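Local coordinates for imelysin-like protein (PDB 3PF0), which is of unknown function but belongs to the imelysin-like (M75 peptidase) family and has been proposed to be a metalloendopeptidase, at residues 49-54 / 218-223; 55-60 / 285-290. All blocks are in the same frame, centred on the assembly; numbering follows the deposited sequence.

Interaction 1 (49-54 / 218-223)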
loop_
_atom_site.group_PDB
_atom_site.type_symbol
_atom_site.label_atom_id
_atom_site.label_comp_id
_atom_site.label_asym_id
_atom_site.label_seq_id
_atom_site.Cartn_x
_atom_site.Cartn_y
_atom_site.Cartn_z
ATOM N N GLU A 49 -20.222 -13.432 -17.681
ATOM C CA GLU A 49 -18.974 -13.756 -18.360
ATOM C C GLU A 49 -18.025 -12.557 -18.397
ATOM O O GLU A 49 -16.836 -12.739 -18.122
ATOM C CB GLU A 49 -19.242 -14.288 -19.775
ATOM C CG GLU A 49 -18.218 -15.313 -20.254
ATOM C CD GLU A 49 -17.989 -16.532 -19.374
ATOM O OE1 GLU A 49 -18.977 -17.094 -18.847
ATOM O OE2 GLU A 49 -16.812 -16.933 -19.222
ATOM N N THR A 50 -18.540 -11.336 -18.707
ATOM C CA THR A 50 -17.757 -10.089 -18.737
ATOM C C THR A 50 -17.171 -9.834 -17.345
ATOM O O THR A 50 -15.996 -9.480 -17.234
ATOM C CB THR A 50 -18.627 -8.907 -19.229
ATOM O OG1 THR A 50 -18.982 -9.138 -20.586
ATOM C CG2 THR A 50 -17.928 -7.538 -19.107
ATOM N N GLU A 51 -17.991 -10.047 -16.293
ATOM C CA GLU A 51 -17.607 -9.874 -14.898
ATOM C C GLU A 51 -16.529 -10.883 -14.516
ATOM O O GLU A 51 -15.524 -10.488 -13.931
ATOM C CB GLU A 51 -18.832 -10.022 -13.995
ATOM C CG GLU A 51 -18.731 -9.259 -12.692
ATOM C CD GLU A 51 -20.051 -9.196 -11.954
ATOM O OE1 GLU A 51 -20.972 -8.498 -12.438
ATOM O OE2 GLU A 51 -20.169 -9.852 -10.895
ATOM N N LYS A 52 -16.719 -12.175 -14.877
ATOM C CA LYS A 52 -15.758 -13.255 -14.624
ATOM C C LYS A 52 -14.387 -12.913 -15.252
ATOM O O LYS A 52 -13.363 -13.025 -14.571
ATOM C CB LYS A 52 -16.302 -14.588 -15.175
ATOM C CG LYS A 52 -15.383 -15.789 -14.976
ATOM C CD LYS A 52 -15.945 -17.029 -15.648
ATOM C CE LYS A 52 -15.117 -18.256 -15.377
ATOM N NZ LYS A 52 -15.638 -19.426 -16.128
ATOM N N THR A 53 -14.393 -12.467 -16.530
ATOM C CA THR A 53 -13.213 -12.081 -17.321
ATOM C C THR A 53 -12.491 -10.890 -16.654
ATOM O O THR A 53 -11.261 -10.925 -16.538
ATOM C CB THR A 53 -13.639 -11.777 -18.779
ATOM O OG1 THR A 53 -14.196 -12.959 -19.366
ATOM C CG2 THR A 53 -12.489 -11.279 -19.651
ATOM N N TYR A 54 -13.247 -9.860 -16.201
ATOM C CA TYR A 54 -12.660 -8.683 -15.550
ATOM C C TYR A 54 -11.978 -9.069 -14.234
ATOM O O TYR A 54 -10.821 -8.699 -14.037
ATOM C CB TYR A 54 -13.697 -7.564 -15.334
ATOM C CG TYR A 54 -13.166 -6.386 -14.543
ATOM C CD1 TYR A 54 -12.267 -5.485 -15.112
ATOM C CD2 TYR A 54 -13.563 -6.170 -13.228
ATOM C CE1 TYR A 54 -11.764 -4.407 -14.383
ATOM C CE2 TYR A 54 -13.061 -5.100 -12.485
ATOM C CZ TYR A 54 -12.165 -4.219 -13.068
ATOM O OH TYR A 54 -11.679 -3.167 -12.336
ATOM N N ASP A 218 -16.245 -17.665 -10.006
ATOM C CA ASP A 218 -17.131 -18.721 -10.510
ATOM C C ASP A 218 -18.608 -18.493 -10.120
ATOM O O ASP A 218 -19.488 -19.230 -10.584
ATOM C CB ASP A 218 -16.655 -20.099 -9.993
ATOM C CG ASP A 218 -16.677 -20.291 -8.482
ATOM O OD1 ASP A 218 -16.478 -19.296 -7.747
ATOM O OD2 ASP A 218 -16.854 -21.445 -8.034
ATOM N N LYS A 219 -18.890 -17.482 -9.279
ATOM C CA LYS A 219 -20.250 -17.212 -8.803
ATOM C C LYS A 219 -20.839 -15.879 -9.328
ATOM O O LYS A 219 -21.803 -15.381 -8.740
ATOM C CB LYS A 219 -20.266 -17.216 -7.256
ATOM C CG LYS A 219 -19.851 -18.537 -6.611
ATOM C CD LYS A 219 -19.891 -18.450 -5.089
ATOM C CE LYS A 219 -19.672 -19.795 -4.439
ATOM N NZ LYS A 219 -20.049 -19.782 -3.001
ATOM N N THR A 220 -20.306 -15.332 -10.445
ATOM C CA THR A 220 -20.770 -14.050 -11.017
ATOM C C THR A 220 -22.245 -14.087 -11.475
ATOM O O THR A 220 -22.908 -13.049 -11.452
ATOM C CB THR A 220 -19.882 -13.582 -12.180
ATOM O OG1 THR A 220 -19.801 -14.611 -13.167
ATOM C CG2 THR A 220 -18.489 -13.149 -11.730
ATOM N N ALA A 221 -22.750 -15.271 -11.869
ATOM C CA ALA A 221 -24.124 -15.459 -12.334
ATOM C C ALA A 221 -25.158 -15.295 -11.213
ATOM O O ALA A 221 -26.282 -14.878 -11.497
ATOM C CB ALA A 221 -24.272 -16.829 -12.972
ATOM N N GLU A 222 -24.792 -15.620 -9.955
ATOM C CA GLU A 222 -25.713 -15.539 -8.811
ATOM C C GLU A 222 -25.476 -14.307 -7.911
ATOM O O GLU A 222 -26.425 -13.856 -7.261
ATOM C CB GLU A 222 -25.688 -16.827 -7.960
ATOM C CG GLU A 222 -24.314 -17.272 -7.475
ATOM C CD GLU A 222 -23.857 -18.626 -7.988
ATOM O OE1 GLU A 222 -23.799 -18.815 -9.226
ATOM O OE2 GLU A 222 -23.522 -19.490 -7.146
ATOM N N SER A 223 -24.235 -13.777 -7.851
ATOM C CA SER A 223 -23.935 -12.606 -7.020
ATOM C C SER A 223 -22.772 -11.788 -7.566
ATOM O O SER A 223 -21.875 -12.337 -8.209
ATOM C CB SER A 223 -23.628 -13.019 -5.580
ATOM O OG SER A 223 -22.374 -13.673 -5.457
#
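With OG1 of Thr220 set between its own backbone N and carbonyl carbon (chi1 55°), CG2 stands anti to the carbonyl carbon, against helix 48-84; Glu51, with CG swung away from its own N (chi1 -153°), extends past it in the opposite sense. This is loop-on-helix packing in an all-helical imelysin-like fold: 218-223 belongs to the connection between helices 183-214 and 225-250, and Thr220 carries most of the contact from the loop side. Backbones come close here, with the CA atoms of Lys52 and Thr220 6.2 Å apart.

The methyl does most of the touching. Thr220 CG2 lies 3.7 Å from Lys52 N, and 3.9 Å from Glu51 CB, so it rests on the helix backbone as well as on the root of the glutamate. The hydroxyl has a different task: Thr220 OG1 is hydrogen-bonded to Ala48 O at the start of the same helix, and also lies 4.0 Å from Lys52 CB. One short side chain thus joins loop to helix by an apolar branch and a polar one. Lys52 flanks the threonine with its CB while the rest of its chain runs extended and exposed.

Glu51 is the buried member. Its side chain also touches Ile46 and Asp224, and OE2 has no polar partner in the model although this contact covers it. Burying a carboxylate oxygen against a methyl without a polar partner is probably unfavourable. The loop atom Ser223 O, itself an acceptor, stands 4.0 Å from Glu51 OE2.

Interaction 2 (55-60 / 285-290)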
loop_
_atom_site.group_PDB
_atom_site.type_symbol
_atom_site.label_atom_id
_atom_site.label_comp_id
_atom_site.label_asym_id
_atom_site.label_seq_id
_atom_site.Cartn_x
_atom_site.Cartn_y
_atom_site.Cartn_z
ATOM N N LEU A 55 -12.676 -9.833 -13.362
ATOM C CA LEU A 55 -12.167 -10.298 -12.062
ATOM C C LEU A 55 -10.936 -11.209 -12.231
ATOM O O LEU A 55 -10.017 -11.130 -11.422
ATOM C CB LEU A 55 -13.266 -11.022 -11.258
ATOM C CG LEU A 55 -14.442 -10.164 -10.740
ATOM C CD1 LEU A 55 -15.608 -11.034 -10.354
ATOM C CD2 LEU A 55 -14.030 -9.267 -9.561
ATOM N N THR A 56 -10.896 -12.030 -13.299
ATOM C CA THR A 56 -9.753 -12.898 -13.623
ATOM C C THR A 56 -8.561 -12.014 -14.031
ATOM O O THR A 56 -7.428 -12.290 -13.627
ATOM C CB THR A 56 -10.142 -13.917 -14.709
ATOM O OG1 THR A 56 -11.242 -14.692 -14.230
ATOM C CG2 THR A 56 -9.001 -14.849 -15.087
ATOM N N HIS A 57 -8.834 -10.937 -14.793
ATOM C CA HIS A 57 -7.825 -9.983 -15.250
ATOM C C HIS A 57 -7.263 -9.179 -14.040
ATOM O O HIS A 57 -6.061 -8.910 -13.991
ATOM C CB HIS A 57 -8.427 -9.073 -16.347
ATOM C CG HIS A 57 -7.883 -7.683 -16.378
ATOM N ND1 HIS A 57 -6.708 -7.386 -17.035
ATOM C CD2 HIS A 57 -8.381 -6.548 -15.837
ATOM C CE1 HIS A 57 -6.516 -6.091 -16.858
ATOM N NE2 HIS A 57 -7.500 -5.546 -16.146
ATOM N N VAL A 58 -8.119 -8.838 -13.064
ATOM C CA VAL A 58 -7.732 -8.085 -11.866
ATOM C C VAL A 58 -6.771 -8.936 -11.013
ATOM O O VAL A 58 -5.751 -8.426 -10.540
ATOM C CB VAL A 58 -9.000 -7.626 -11.087
ATOM C CG1 VAL A 58 -8.715 -7.365 -9.607
ATOM C CG2 VAL A 58 -9.627 -6.403 -11.749
ATOM N N ALA A 59 -7.077 -10.233 -10.863
ATOM C CA ALA A 59 -6.248 -11.164 -10.103
ATOM C C ALA A 59 -4.885 -11.369 -10.781
ATOM O O ALA A 59 -3.852 -11.160 -10.147
ATOM C CB ALA A 59 -6.971 -12.500 -9.943
ATOM N N ASN A 60 -4.889 -11.689 -12.077
ATOM C CA ASN A 60 -3.689 -11.995 -12.845
ATOM C C ASN A 60 -2.827 -10.788 -13.207
ATOM O O ASN A 60 -1.605 -10.935 -13.230
ATOM C CB ASN A 60 -4.063 -12.748 -14.136
ATOM C CG ASN A 60 -4.551 -14.156 -13.891
ATOM O OD1 ASN A 60 -4.167 -14.818 -12.916
ATOM N ND2 ASN A 60 -5.382 -14.665 -14.794
ATOM N N ASP A 285 -7.977 1.559 -16.677
ATOM C CA ASP A 285 -7.831 0.227 -17.244
ATOM C C ASP A 285 -8.817 0.065 -18.418
ATOM O O ASP A 285 -10.016 0.268 -18.221
ATOM C CB ASP A 285 -8.063 -0.829 -16.142
ATOM C CG ASP A 285 -8.160 -2.286 -16.567
ATOM O OD1 ASP A 285 -7.591 -2.644 -17.629
ATOM O OD2 ASP A 285 -8.758 -3.078 -15.813
ATOM N N PRO A 286 -8.314 -0.241 -19.644
ATOM C CA PRO A 286 -9.211 -0.383 -20.812
ATOM C C PRO A 286 -10.350 -1.394 -20.634
ATOM O O PRO A 286 -11.428 -1.178 -21.182
ATOM C CB PRO A 286 -8.274 -0.851 -21.936
ATOM C CG PRO A 286 -6.928 -0.429 -21.520
ATOM C CD PRO A 286 -6.904 -0.473 -20.021
ATOM N N VAL A 287 -10.111 -2.490 -19.882
ATOM C CA VAL A 287 -11.101 -3.541 -19.618
ATOM C C VAL A 287 -12.275 -2.944 -18.818
ATOM O O VAL A 287 -13.429 -3.243 -19.120
ATOM C CB VAL A 287 -10.458 -4.772 -18.910
ATOM C CG1 VAL A 287 -11.472 -5.896 -18.689
ATOM C CG2 VAL A 287 -9.265 -5.295 -19.707
ATOM N N LEU A 288 -11.981 -2.065 -17.844
ATOM C CA LEU A 288 -13.006 -1.428 -17.027
ATOM C C LEU A 288 -13.707 -0.292 -17.776
ATOM O O LEU A 288 -14.925 -0.159 -17.638
ATOM C CB LEU A 288 -12.425 -0.910 -15.695
ATOM C CG LEU A 288 -13.400 -0.181 -14.759
ATOM C CD1 LEU A 288 -14.571 -1.076 -14.354
ATOM C CD2 LEU A 288 -12.670 0.406 -13.554
ATOM N N THR A 289 -12.953 0.536 -18.540
ATOM C CA THR A 289 -13.517 1.671 -19.295
ATOM C C THR A 289 -14.502 1.170 -20.366
ATOM O O THR A 289 -15.455 1.885 -20.680
ATOM C CB THR A 289 -12.425 2.572 -19.898
ATOM O OG1 THR A 289 -11.616 1.820 -20.799
ATOM C CG2 THR A 289 -11.555 3.253 -18.830
ATOM N N ALA A 290 -14.296 -0.067 -20.883
ATOM C CA ALA A 290 -15.184 -0.707 -21.862
ATOM C C ALA A 290 -16.503 -1.131 -21.197
ATOM O O ALA A 290 -17.560 -1.052 -21.830
ATOM C CB ALA A 290 -14.498 -1.909 -22.496
#
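The imidazole of His57 has the CG2 methyl of Val287 over the centre of one face and the carboxylate of Asp285 near the ring plane at its NE2 edge. The methyl makes a CH-pi contact, with Val287 CG2 4.0 Å from the centroid of the His57 ring and almost on the ring normal. Ring and carboxylate are not coplanar; their planes are turned 28° apart. His57 NE2 donates to Asp285 OD2 over 2.8 Å, on the syn side of that oxygen but tilted out of the carboxylate plane, in a bond bent to 145° at the hydrogen.

Asp285 reaches the histidine while serving its own chain. It is the N-cap of helix 286-292, and its CG lies anti to the backbone N (chi1 171°), which puts OD2 at the ring and OD1 at the first turn of the helix. Asp285 OD1 accepts a weak capping bond from Val287 N, at 3.4 Å. The residue two positions after the cap therefore gives its N-H to the carboxylate and its methyl to the ring that the carboxylate holds.

On helix 48-84 the other ring nitrogen, His57 ND1, is hydrogen-bonded to Asp61 OD2 one turn further on. An alanine in place of His57 would probably leave Asp285 OD2 without this N-H donor and Val287 CG2 without the ring it covers, losing this polar tie between the two helices. Held at both nitrogens, the imidazole is restrained from turning about chi2, and the two carboxylates would probably polarise it.

In the fold
Helix 48-84 is the element common to both interactions, and it illustrates how one long helix can collect distant parts of a chain. Residues 49-54 and 55-60 are consecutive on it, and their partners follow in the same order, 218-223 and then 285-290, so the two connections cross along the sequence. The contact centres are 12 Å apart, on the same side of the chain's centre. They also touch: Tyr54 packs its ring on Asp285, Val287 and Leu288, and Leu55 CD1 lies 3.8 Å from Thr220 CG2. Packed against both an interhelical loop and the short helix 286-292, regions 164 and 225 residues away, this N-terminal helix is tied into the all-helical fold.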